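ABC transporter, substrate binding protein (Aeropyrum pernix, PDB 3EAF) probably captures a solute outside the membrane and passes it to an ABC transporter, and binds a magnesium ion. Local coordinates at residues Y24-G27 with A28-F32; Y107-K110 with L111-K114; S130-A133 with F134-S137; S157-G160 with A161-K164; E274-M278 with N279-E283. All coordinates share one frame; numbering follows the deposited sequence.

Contact 1 (Y24-G27 with A28-F32); sequences YSLG and AELAF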
loop_
_atom_site.group_PDB
_atom_site.type_symbol
_atom_site.label_atom_id
_atom_site.label_comp_id
_atom_site.label_asym_id
_atom_site.label_seq_id
_atom_site.Cartn_x
_atom_site.Cartn_y
_atom_site.Cartn_z
ATOM N N TYR A 24 0.588 9.741 3.318
ATOM C CA TYR A 24 0.834 8.634 4.239
ATOM C C TYR A 24 1.442 9.130 5.559
ATOM O O TYR A 24 1.019 8.712 6.642
ATOM C CB TYR A 24 1.764 7.619 3.575
ATOM C CG TYR A 24 2.199 6.449 4.430
ATOM C CD1 TYR A 24 1.483 5.249 4.417
ATOM C CD2 TYR A 24 3.360 6.515 5.207
ATOM C CE1 TYR A 24 1.892 4.161 5.171
ATOM C CE2 TYR A 24 3.775 5.422 5.967
ATOM C CZ TYR A 24 3.038 4.251 5.942
ATOM O OH TYR A 24 3.440 3.162 6.695
ATOM N N SER A 25 2.442 10.005 5.460
ATOM C CA SER A 25 3.092 10.571 6.653
ATOM C C SER A 25 2.112 11.354 7.521
ATOM O O SER A 25 2.099 11.200 8.743
ATOM C CB SER A 25 4.270 11.467 6.280
ATOM O OG SER A 25 4.890 11.929 7.466
ATOM N N LEU A 26 1.301 12.197 6.884
ATOM C CA LEU A 26 0.259 12.939 7.576
ATOM C C LEU A 26 -0.713 12.009 8.304
ATOM O O LEU A 26 -1.068 12.266 9.456
ATOM C CB LEU A 26 -0.498 13.860 6.606
ATOM C CG LEU A 26 -1.736 14.615 7.124
ATOM C CD1 LEU A 26 -1.449 15.467 8.377
ATOM C CD2 LEU A 26 -2.342 15.477 6.016
ATOM N N GLY A 27 -1.149 10.944 7.634
ATOM C CA GLY A 27 -2.074 9.988 8.244
ATOM C C GLY A 27 -1.476 9.237 9.417
ATOM O O GLY A 27 -2.154 8.990 10.411
ATOM N N ALA A 28 -0.208 8.859 9.300
ATOM C CA ALA A 28 0.483 8.160 10.383
ATOM C C ALA A 28 0.632 9.051 11.619
ATOM O O ALA A 28 0.419 8.598 12.742
ATOM C CB ALA A 28 1.854 7.649 9.918
ATOM N N GLU A 29 0.985 10.316 11.403
ATOM C CA GLU A 29 1.144 11.272 12.498
ATOM C C GLU A 29 -0.194 11.573 13.160
ATOM O O GLU A 29 -0.283 11.591 14.387
ATOM C CB GLU A 29 1.816 12.557 12.021
ATOM C CG GLU A 29 3.308 12.402 11.791
ATOM C CD GLU A 29 4.029 13.740 11.795
ATOM O OE1 GLU A 29 3.884 14.509 10.823
ATOM O OE2 GLU A 29 4.737 14.017 12.780
ATOM N N LEU A 30 -1.225 11.793 12.347
ATOM C CA LEU A 30 -2.589 11.950 12.858
ATOM C C LEU A 30 -2.970 10.806 13.786
ATOM O O LEU A 30 -3.511 11.037 14.863
ATOM C CB LEU A 30 -3.608 12.037 11.725
ATOM C CG LEU A 30 -3.888 13.400 11.089
ATOM C CD1 LEU A 30 -5.004 13.230 10.071
ATOM C CD2 LEU A 30 -4.247 14.460 12.140
ATOM N N ALA A 31 -2.675 9.578 13.366
ATOM C CA ALA A 31 -3.008 8.379 14.147
ATOM C C ALA A 31 -2.249 8.292 15.470
ATOM O O ALA A 31 -2.847 7.994 16.504
ATOM C CB ALA A 31 -2.786 7.117 13.317
ATOM N N PHE A 32 -0.943 8.549 15.433
ATOM C CA PHE A 32 -0.143 8.591 16.655
ATOM C C PHE A 32 -0.714 9.605 17.653
ATOM O O PHE A 32 -0.920 9.287 18.833
ATOM C CB PHE A 32 1.314 8.930 16.346
ATOM C CG PHE A 32 2.130 7.760 15.841
ATOM C CD1 PHE A 32 2.191 6.562 16.562
ATOM C CD2 PHE A 32 2.874 7.876 14.666
ATOM C CE1 PHE A 32 2.962 5.483 16.099
ATOM C CE2 PHE A 32 3.653 6.803 14.189
ATOM C CZ PHE A 32 3.700 5.611 14.908
#
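Four successive i to i+4 backbone bonds, the first from Ala28 N to Tyr24 O (2.9 Å) and the last from Ala31 N to Gly27 O (3.1 Å), wind residues 24-27 and 28-32 into consecutive turns of one alpha helix. On one flank Leu26 and Leu30 run side by side and point the same way, with Leu26 CD1 4.2 Å from Leu30 CG. Their torsions differ: Leu26 throws CG opposite its own N (chi1 174°), which carries the branch forward along the helix, whereas Leu30 keeps CG opposite the carbonyl carbon (chi1 -86°), a torsion that brings Leu30 CG to 3.5 Å from Leu26 O. Glu29 starts in the same manner, its CG resting 3.5 Å from Ser25 O, and then extends away from the helix. Its carboxylate is held by a salt bridge to Lys54 and a hydrogen bond to Tyr52, while Ser25 OG, 4.4 Å from Glu29 OE1, bonds to Glu13. On another flank Ala28 CB sits 3.5 Å from Tyr24 O, and Ala31 CB lies equally close to Gly27 O. Both alanines pack on Val297 of helix 288-304, and Tyr24 adds a hydrogen bond to Asn296 and an edge-to-face meeting with Trp83. With apolar methyls on one flank and fixed polar ends on another, this is a buried connecting helix of an alpha/beta lobe. It belongs to the crossover from strand 3-11 to the parallel strand 47-56, a beta-alpha-beta unit of the periplasmic binding protein fold.

Contact 2 (Y107-K110 with L111-K114); sequences YSAK and LLVK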
loop_
_atom_site.group_PDB
_atom_site.type_symbol
_atom_site.label_atom_id
_atom_site.label_comp_id
_atom_site.label_asym_id
_atom_site.label_seq_id
_atom_site.Cartn_x
_atom_site.Cartn_y
_atom_site.Cartn_z
ATOM N N TYR A 107 3.609 -3.344 0.246
ATOM C CA TYR A 107 2.816 -4.563 0.371
ATOM C C TYR A 107 3.440 -5.725 -0.423
ATOM O O TYR A 107 2.726 -6.567 -0.964
ATOM C CB TYR A 107 1.357 -4.318 -0.036
ATOM C CG TYR A 107 0.732 -3.063 0.556
ATOM C CD1 TYR A 107 0.767 -2.812 1.934
ATOM C CD2 TYR A 107 0.094 -2.138 -0.264
ATOM C CE1 TYR A 107 0.184 -1.655 2.473
ATOM C CE2 TYR A 107 -0.490 -0.992 0.253
ATOM C CZ TYR A 107 -0.443 -0.754 1.614
ATOM O OH TYR A 107 -1.018 0.391 2.105
ATOM N N SER A 108 4.771 -5.776 -0.475
ATOM C CA SER A 108 5.486 -6.849 -1.188
ATOM C C SER A 108 5.191 -8.252 -0.666
ATOM O O SER A 108 5.267 -8.502 0.543
ATOM C CB SER A 108 7.006 -6.627 -1.133
ATOM O OG SER A 108 7.697 -7.768 -1.632
ATOM N N ALA A 109 4.916 -9.174 -1.592
ATOM C CA ALA A 109 4.669 -10.573 -1.249
ATOM C C ALA A 109 5.883 -11.247 -0.613
ATOM O O ALA A 109 5.737 -12.192 0.169
ATOM C CB ALA A 109 4.200 -11.353 -2.481
ATOM N N LYS A 110 7.075 -10.750 -0.941
ATOM C CA LYS A 110 8.323 -11.261 -0.371
ATOM C C LYS A 110 8.418 -11.098 1.160
ATOM O O LYS A 110 9.166 -11.826 1.816
ATOM C CB LYS A 110 9.535 -10.635 -1.083
ATOM C CG LYS A 110 9.584 -10.971 -2.577
ATOM C CD LYS A 110 10.871 -10.524 -3.247
ATOM C CE LYS A 110 10.959 -11.085 -4.672
ATOM N NZ LYS A 110 12.147 -10.543 -5.407
ATOM N N LEU A 111 7.617 -10.204 1.740
ATOM C CA LEU A 111 7.604 -9.954 3.177
ATOM C C LEU A 111 6.791 -11.011 3.915
ATOM O O LEU A 111 6.997 -11.115 5.154
ATOM C CB LEU A 111 7.046 -8.560 3.473
ATOM C CG LEU A 111 7.872 -7.376 2.963
ATOM C CD1 LEU A 111 7.133 -6.068 3.193
ATOM C CD2 LEU A 111 9.240 -7.349 3.627
ATOM N N LEU A 112 5.898 -11.664 3.257
ATOM C CA LEU A 112 4.930 -12.563 3.894
ATOM C C LEU A 112 5.550 -13.663 4.754
ATOM O O LEU A 112 4.948 -14.081 5.741
ATOM C CB LEU A 112 3.984 -13.170 2.842
ATOM C CG LEU A 112 3.096 -12.194 2.060
ATOM C CD1 LEU A 112 2.442 -12.865 0.873
ATOM C CD2 LEU A 112 2.047 -11.546 2.954
ATOM N N VAL A 113 6.750 -14.113 4.382
ATOM C CA VAL A 113 7.445 -15.187 5.096
ATOM C C VAL A 113 8.459 -14.664 6.128
ATOM O O VAL A 113 9.144 -15.450 6.797
ATOM C CB VAL A 113 8.150 -16.174 4.117
ATOM C CG1 VAL A 113 7.124 -16.949 3.316
ATOM C CG2 VAL A 113 9.133 -15.435 3.197
ATOM N N LYS A 114 8.537 -13.340 6.259
ATOM C CA LYS A 114 9.464 -12.710 7.201
ATOM C C LYS A 114 8.725 -12.471 8.514
ATOM O O LYS A 114 7.699 -11.797 8.525
ATOM C CB LYS A 114 10.022 -11.400 6.630
ATOM C CG LYS A 114 10.684 -11.524 5.253
ATOM C CD LYS A 114 11.969 -12.333 5.320
ATOM C CE LYS A 114 12.679 -12.358 3.976
ATOM N NZ LYS A 114 13.771 -13.370 3.946
#
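Ser108 O is gripped by two partners: Leu111 N donates to it at 3.1 Å, and the hydroxyl of Tyr119, outside the loop, bonds to it too. The next bond repeats the i to i+3 step, Leu112 N reaching Ala109 O at 3.1 Å. In both, the donor stands well above the carbonyl plane, 54° out of it for Ser108 O, in keeping with the tight 3-10 turn at 109-111. Ser108 also closes an ST turn, for its OG accepts from Lys110 N at 3.1 Å while bonding to Glu89. Leu112 leans back over the turn: its CG lies 3.2 Å from Ala109 O, and its CD1 meets Ala109 CB at 4.1 Å. Leu111 likewise sets its CB 3.4 Å from Ser108 O and carries its branch toward helix 85-98. A type I turn follows from Leu111 to Lys114. There chi1 of Lys114 (-55°) sets CG 3.8 Å from Lys110 O, and a bend at chi2 turns the chain so that CE also passes that oxygen before NZ reaches a salt bridge with Asp93. The side chain of Leu112 comes within about 7 Å of that of Tyr341, a magnesium ligand. Two successive i to i+3 backbone bonds, a serine engaged through both its carbonyl and its hydroxyl, and a lysine tied to helix 85-98 imply a loop of defined shape, pinned by polar bonds and leucine packing.

Contact 3 (S130-A133 with F134-S137); sequences SGLA and FLAS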
loop_
_atom_site.group_PDB
_atom_site.type_symbol
_atom_site.label_atom_id
_atom_site.label_comp_id
_atom_site.label_asym_id
_atom_site.label_seq_id
_atom_site.Cartn_x
_atom_site.Cartn_y
_atom_site.Cartn_z
ATOM N N SER A 130 -6.150 -9.673 -8.522
ATOM C CA SER A 130 -7.540 -9.328 -8.216
ATOM C C SER A 130 -8.081 -8.258 -9.156
ATOM O O SER A 130 -9.206 -8.372 -9.658
ATOM C CB SER A 130 -7.681 -8.868 -6.767
ATOM O OG SER A 130 -7.424 -9.937 -5.870
ATOM N N GLY A 131 -7.280 -7.218 -9.389
ATOM C CA GLY A 131 -7.643 -6.133 -10.308
ATOM C C GLY A 131 -7.742 -6.591 -11.756
ATOM O O GLY A 131 -8.613 -6.131 -12.503
ATOM N N LEU A 132 -6.845 -7.497 -12.153
ATOM C CA LEU A 132 -6.813 -8.008 -13.526
ATOM C C LEU A 132 -7.962 -8.981 -13.801
ATOM O O LEU A 132 -8.496 -9.016 -14.914
ATOM C CB LEU A 132 -5.456 -8.651 -13.830
ATOM C CG LEU A 132 -4.282 -7.665 -13.923
ATOM C CD1 LEU A 132 -2.947 -8.392 -13.807
ATOM C CD2 LEU A 132 -4.352 -6.815 -15.209
ATOM N N ALA A 133 -8.329 -9.762 -12.781
ATOM C CA ALA A 133 -9.515 -10.622 -12.814
ATOM C C ALA A 133 -10.771 -9.785 -12.990
ATOM O O ALA A 133 -11.670 -10.156 -13.763
ATOM C CB ALA A 133 -9.605 -11.464 -11.537
ATOM N N PHE A 134 -10.836 -8.656 -12.280
ATOM C CA PHE A 134 -11.912 -7.681 -12.480
ATOM C C PHE A 134 -12.005 -7.269 -13.954
ATOM O O PHE A 134 -13.092 -7.296 -14.541
ATOM C CB PHE A 134 -11.747 -6.428 -11.600
ATOM C CG PHE A 134 -12.520 -5.238 -12.111
ATOM C CD1 PHE A 134 -13.876 -5.096 -11.821
ATOM C CD2 PHE A 134 -11.910 -4.302 -12.941
ATOM C CE1 PHE A 134 -14.602 -4.021 -12.325
ATOM C CE2 PHE A 134 -12.629 -3.228 -13.456
ATOM C CZ PHE A 134 -13.973 -3.081 -13.144
ATOM N N LEU A 135 -10.867 -6.887 -14.536
ATOM C CA LEU A 135 -10.805 -6.473 -15.943
ATOM C C LEU A 135 -11.270 -7.575 -16.886
ATOM O O LEU A 135 -12.059 -7.324 -17.798
ATOM C CB LEU A 135 -9.380 -6.047 -16.322
ATOM C CG LEU A 135 -9.022 -4.587 -16.641
ATOM C CD1 LEU A 135 -9.722 -3.586 -15.751
ATOM C CD2 LEU A 135 -7.511 -4.404 -16.578
ATOM N N ALA A 136 -10.774 -8.790 -16.660
ATOM C CA ALA A 136 -11.079 -9.933 -17.524
ATOM C C ALA A 136 -12.558 -10.320 -17.474
ATOM O O ALA A 136 -13.148 -10.655 -18.498
ATOM C CB ALA A 136 -10.198 -11.125 -17.162
ATOM N N SER A 137 -13.152 -10.252 -16.287
ATOM C CA SER A 137 -14.550 -10.634 -16.096
ATOM C C SER A 137 -15.516 -9.560 -16.582
ATOM O O SER A 137 -16.584 -9.866 -17.113
ATOM C CB SER A 137 -14.815 -10.955 -14.627
ATOM O OG SER A 137 -14.062 -12.091 -14.235
#
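With chi1 at 160°, Phe134 swings CG opposite its own N and beside its carbonyl carbon, and chi2 of 83° then turns the ring edge-on, with Gly131 O in its plane and 3.8 Å from Phe134 CD2; Ser137, at chi1 -64°, instead turns OG back along the helix to Ala133 O. That carbonyl takes two hydrogen bonds from one residue: Ser137 N at 2.9 Å and Ser137 OG at 3.1 Å, arriving from opposite faces of the carbonyl plane. Gly131 O accepts from Leu135 N at 3.1 Å, and Phe134 CB packs 3.3 Å from it. Beside it Leu132 and Leu135 touch through their CD2 methyls, 4.2 Å apart. Both leucines lie on Leu229 of strand 227-230. The Phe134 ring is received by Phe369, edge-to-face, and by Phe252, so one flank of helix 124-139 is bound into an aromatic and aliphatic core. Ser137, at the exposed flank, bonds to the helix itself. The chemistry thus divides around the helix: burial and ring contacts hold the inner flank to the sheet, while at the surface a hydroxyl supplements the backbone bond of Ala133 O.

Contact 4 (S157-G160 with A161-K164); sequences SPIG and AIKK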
loop_
_atom_site.group_PDB
_atom_site.type_symbol
_atom_site.label_atom_id
_atom_site.label_comp_id
_atom_site.label_asym_id
_atom_site.label_seq_id
_atom_site.Cartn_x
_atom_site.Cartn_y
_atom_site.Cartn_z
ATOM N N SER A 157 7.606 -5.692 -8.331
ATOM C CA SER A 157 7.216 -6.699 -7.328
ATOM C C SER A 157 6.195 -7.757 -7.784
ATOM O O SER A 157 6.450 -8.956 -7.609
ATOM C CB SER A 157 6.788 -6.041 -6.003
ATOM O OG SER A 157 6.523 -7.022 -5.010
ATOM N N PRO A 158 5.041 -7.335 -8.342
ATOM C CA PRO A 158 4.043 -8.335 -8.741
ATOM C C PRO A 158 4.182 -8.842 -10.191
ATOM O O PRO A 158 3.402 -9.708 -10.613
ATOM C CB PRO A 158 2.735 -7.562 -8.604
ATOM C CG PRO A 158 3.100 -6.181 -9.024
ATOM C CD PRO A 158 4.549 -5.966 -8.607
ATOM N N ILE A 159 5.155 -8.315 -10.937
ATOM C CA ILE A 159 5.268 -8.600 -12.380
ATOM C C ILE A 159 5.377 -10.100 -12.692
ATOM O O ILE A 159 4.627 -10.625 -13.521
ATOM C CB ILE A 159 6.403 -7.774 -13.059
ATOM C CG1 ILE A 159 6.097 -6.271 -13.000
ATOM C CG2 ILE A 159 6.640 -8.227 -14.509
ATOM C CD1 ILE A 159 4.800 -5.825 -13.727
ATOM N N GLY A 160 6.272 -10.798 -12.000
ATOM C CA GLY A 160 6.394 -12.252 -12.177
ATOM C C GLY A 160 5.099 -13.019 -11.951
ATOM O O GLY A 160 4.752 -13.922 -12.727
ATOM N N ALA A 161 4.386 -12.671 -10.879
ATOM C CA ALA A 161 3.122 -13.322 -10.540
ATOM C C ALA A 161 2.022 -12.996 -11.550
ATOM O O ALA A 161 1.191 -13.853 -11.863
ATOM C CB ALA A 161 2.679 -12.951 -9.117
ATOM N N ILE A 162 2.020 -11.762 -12.053
ATOM C CA ILE A 162 1.107 -11.374 -13.123
ATOM C C ILE A 162 1.325 -12.236 -14.373
ATOM O O ILE A 162 0.359 -12.739 -14.949
ATOM C CB ILE A 162 1.225 -9.879 -13.490
ATOM C CG1 ILE A 162 0.647 -8.996 -12.374
ATOM C CG2 ILE A 162 0.484 -9.588 -14.797
ATOM C CD1 ILE A 162 1.027 -7.525 -12.513
ATOM N N LYS A 163 2.582 -12.405 -14.781
ATOM C CA LYS A 163 2.911 -13.222 -15.959
ATOM C C LYS A 163 2.501 -14.687 -15.790
ATOM O O LYS A 163 1.997 -15.308 -16.730
ATOM C CB LYS A 163 4.398 -13.111 -16.320
ATOM C CG LYS A 163 4.794 -11.767 -16.932
ATOM C CD LYS A 163 6.305 -11.637 -17.062
ATOM C CE LYS A 163 6.692 -10.249 -17.519
ATOM N NZ LYS A 163 8.107 -10.154 -17.976
ATOM N N LYS A 164 2.698 -15.228 -14.591
ATOM C CA LYS A 164 2.351 -16.623 -14.312
ATOM C C LYS A 164 0.837 -16.837 -14.271
ATOM O O LYS A 164 0.334 -17.814 -14.831
ATOM C CB LYS A 164 3.013 -17.104 -13.012
ATOM C CG LYS A 164 2.854 -18.603 -12.727
ATOM C CD LYS A 164 3.848 -19.063 -11.661
ATOM C CE LYS A 164 3.621 -20.524 -11.256
ATOM N NZ LYS A 164 3.617 -21.437 -12.427
HETATM O O HOH W 1 5.941 -11.303 -8.845
#
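Gly160, Ile159 and Ile162 carry the start of helix 159-165. Ile159 O accepts from Lys163 N at 3.0 Å, nearly in line with its carbonyl, and its side chain crosses that of Lys163 at a slant. The contact is made by the CG2 branch, which stands opposite the backbone N and meets Lys163 CE at 3.6 Å. Lys163 itself is extended beyond CG, and its NZ goes on to a salt bridge with Asp176. Ile162 packs backward: CG1 lies 3.3 Å from Pro158 O, the carbonyl that also accepts from Ile162 N at 2.9 Å, and CD1 meets Ile159 CD1 at 4.3 Å. Trp204 of strand 202-205 touches Pro158 and both isoleucines. Gly160, which brings no side chain, accepts from Lys164 N at 3.1 Å through its carbonyl. One turn earlier a water replaces the direct backbone bond, taking the proton of Ala161 N at 2.9 Å and lying 2.7 Å from Ser157 O. Water-bridged at its start and directly bonded from Pro158 onward, the helix places isoleucine methyls against the core, while Lys163 lays CE on an Ile159 methyl and carries its charged end on to Asp176.

Contact 5 (E274-M278 with N279-E283); sequences EAARM and NGVSE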
loop_
_atom_site.group_PDB
_atom_site.type_symbol
_atom_site.label_atom_id
_atom_site.label_comp_id
_atom_site.label_asym_id
_atom_site.label_seq_id
_atom_site.Cartn_x
_atom_site.Cartn_y
_atom_site.Cartn_z
ATOM N N GLU A 274 -12.280 12.634 12.925
ATOM C CA GLU A 274 -12.192 13.163 14.287
ATOM C C GLU A 274 -10.742 13.521 14.626
ATOM O O GLU A 274 -10.481 14.576 15.212
ATOM C CB GLU A 274 -12.772 12.191 15.324
ATOM C CG GLU A 274 -13.031 12.870 16.686
ATOM C CD GLU A 274 -13.230 11.902 17.845
ATOM O OE1 GLU A 274 -13.165 10.673 17.642
ATOM O OE2 GLU A 274 -13.446 12.385 18.981
ATOM N N ALA A 275 -9.809 12.645 14.245
ATOM C CA ALA A 275 -8.380 12.901 14.440
ATOM C C ALA A 275 -7.971 14.216 13.786
ATOM O O ALA A 275 -7.282 15.036 14.400
ATOM C CB ALA A 275 -7.546 11.740 13.904
ATOM N N ALA A 276 -8.433 14.419 12.553
ATOM C CA ALA A 276 -8.221 15.662 11.817
ATOM C C ALA A 276 -8.761 16.896 12.558
ATOM O O ALA A 276 -8.049 17.897 12.694
ATOM C CB ALA A 276 -8.826 15.560 10.427
ATOM N N ARG A 277 -10.001 16.824 13.051
ATOM C CA ARG A 277 -10.587 17.955 13.785
ATOM C C ARG A 277 -9.783 18.293 15.035
ATOM O O ARG A 277 -9.534 19.459 15.310
ATOM C CB ARG A 277 -12.054 17.707 14.164
ATOM C CG ARG A 277 -13.041 17.731 13.000
ATOM C CD ARG A 277 -14.508 17.670 13.497
ATOM N NE ARG A 277 -14.817 16.430 14.223
ATOM C CZ ARG A 277 -15.260 15.306 13.657
ATOM N NH1 ARG A 277 -15.460 15.240 12.345
ATOM N NH2 ARG A 277 -15.505 14.239 14.406
HETATM N N MSE A 278 -9.381 17.266 15.779
HETATM C CA MSE A 278 -8.631 17.433 17.030
HETATM C C MSE A 278 -7.218 17.983 16.826
HETATM O O MSE A 278 -6.619 18.539 17.752
HETATM C CB MSE A 278 -8.565 16.110 17.788
HETATM C CG MSE A 278 -9.899 15.661 18.351
HETATM SE SE MSE A 278 -9.857 13.819 18.978
HETATM C CE MSE A 278 -8.497 13.979 20.376
ATOM N N ASN A 279 -6.695 17.833 15.611
ATOM C CA ASN A 279 -5.344 18.277 15.303
ATOM C C ASN A 279 -5.264 19.402 14.259
ATOM O O ASN A 279 -4.213 19.654 13.682
ATOM C CB ASN A 279 -4.476 17.069 14.933
ATOM C CG ASN A 279 -4.240 16.143 16.120
ATOM O OD1 ASN A 279 -3.366 16.385 16.947
ATOM N ND2 ASN A 279 -5.023 15.076 16.204
ATOM N N GLY A 280 -6.380 20.088 14.043
ATOM C CA GLY A 280 -6.416 21.268 13.184
ATOM C C GLY A 280 -6.082 20.997 11.728
ATOM O O GLY A 280 -5.487 21.846 11.058
ATOM N N VAL A 281 -6.461 19.812 11.248
ATOM C CA VAL A 281 -6.291 19.432 9.843
ATOM C C VAL A 281 -7.632 19.548 9.120
ATOM O O VAL A 281 -8.631 18.958 9.541
ATOM C CB VAL A 281 -5.723 17.984 9.702
ATOM C CG1 VAL A 281 -5.767 17.509 8.256
ATOM C CG2 VAL A 281 -4.301 17.906 10.248
ATOM N N SER A 282 -7.641 20.312 8.031
ATOM C CA SER A 282 -8.839 20.526 7.229
ATOM C C SER A 282 -9.382 19.212 6.651
ATOM O O SER A 282 -8.608 18.348 6.219
ATOM C CB SER A 282 -8.531 21.527 6.116
ATOM O OG SER A 282 -9.536 21.512 5.123
ATOM N N GLU A 283 -10.708 19.071 6.655
ATOM C CA GLU A 283 -11.397 17.870 6.167
ATOM C C GLU A 283 -10.985 17.479 4.743
ATOM O O GLU A 283 -10.811 16.288 4.448
ATOM C CB GLU A 283 -12.923 18.045 6.271
ATOM C CG GLU A 283 -13.760 16.946 5.591
ATOM C CD GLU A 283 -15.276 17.112 5.769
ATOM O OE1 GLU A 283 -15.738 18.211 6.170
ATOM O OE2 GLU A 283 -16.008 16.130 5.496
#
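A Schellman motif ends helix 267-278: Val281 N reaches back five residues to Ala276 O (2.9 Å), with the companion bond from Gly280 N to Arg277 O long and weak, and Gly280 at positive phi. The apolar pair usual in this motif is present, Ala276 CB facing Val281 CB at 4.0 Å. Asn279, the first residue off the helix, puts CG opposite the carbonyl carbon, a torsion of -67° that turns the amide back toward Ala275 O. Its ND2 donates to Ala275 O with the oxygen near the amide plane, a straight bond that fixes the rotation of the group, and Asn279 N adds a bond to Ala276 O at 3.2 Å. Ala276 O therefore has two donors, reaching it from opposite faces of its plane. Met278, present as selenomethionine, begins like Asn279 but bends at chi3 (62°), and its end leads away from residues 279-283 to lie on helix 18-38, where Tyr34 and Glu37 meet it; Glu274 also bonds to Tyr34. The shortest link to the Asn279 side chain stays inside the motif: ND2 to Ala275 O, 2.9 Å.

How the contacts relate
The contacts follow one another along the chain, from contact 1 to contact 5, and divide between two alpha/beta regions. Contact 1, on helix 18-38 against the six-stranded sheet, touches contact 5, which closes helix 267-278 lying on helix 18-38: Leu30 CD2 packs 3.8 Å from Asn279 CB, with centres about 11 Å apart. Contacts 3 and 4, on helices 124-139 and 159-165 beside the seven-stranded sheet, join through Leu132 CD1 and Ile162 CG2 at 3.8 Å. Contact 2, in a loop of the six-stranded sheet, meets contact 4 where Ser108 touches Ser157, a link between the two lobes. Centres of contacts 4 and 5 lie about 40 Å apart, consistent with the two-lobed periplasmic binding protein fold.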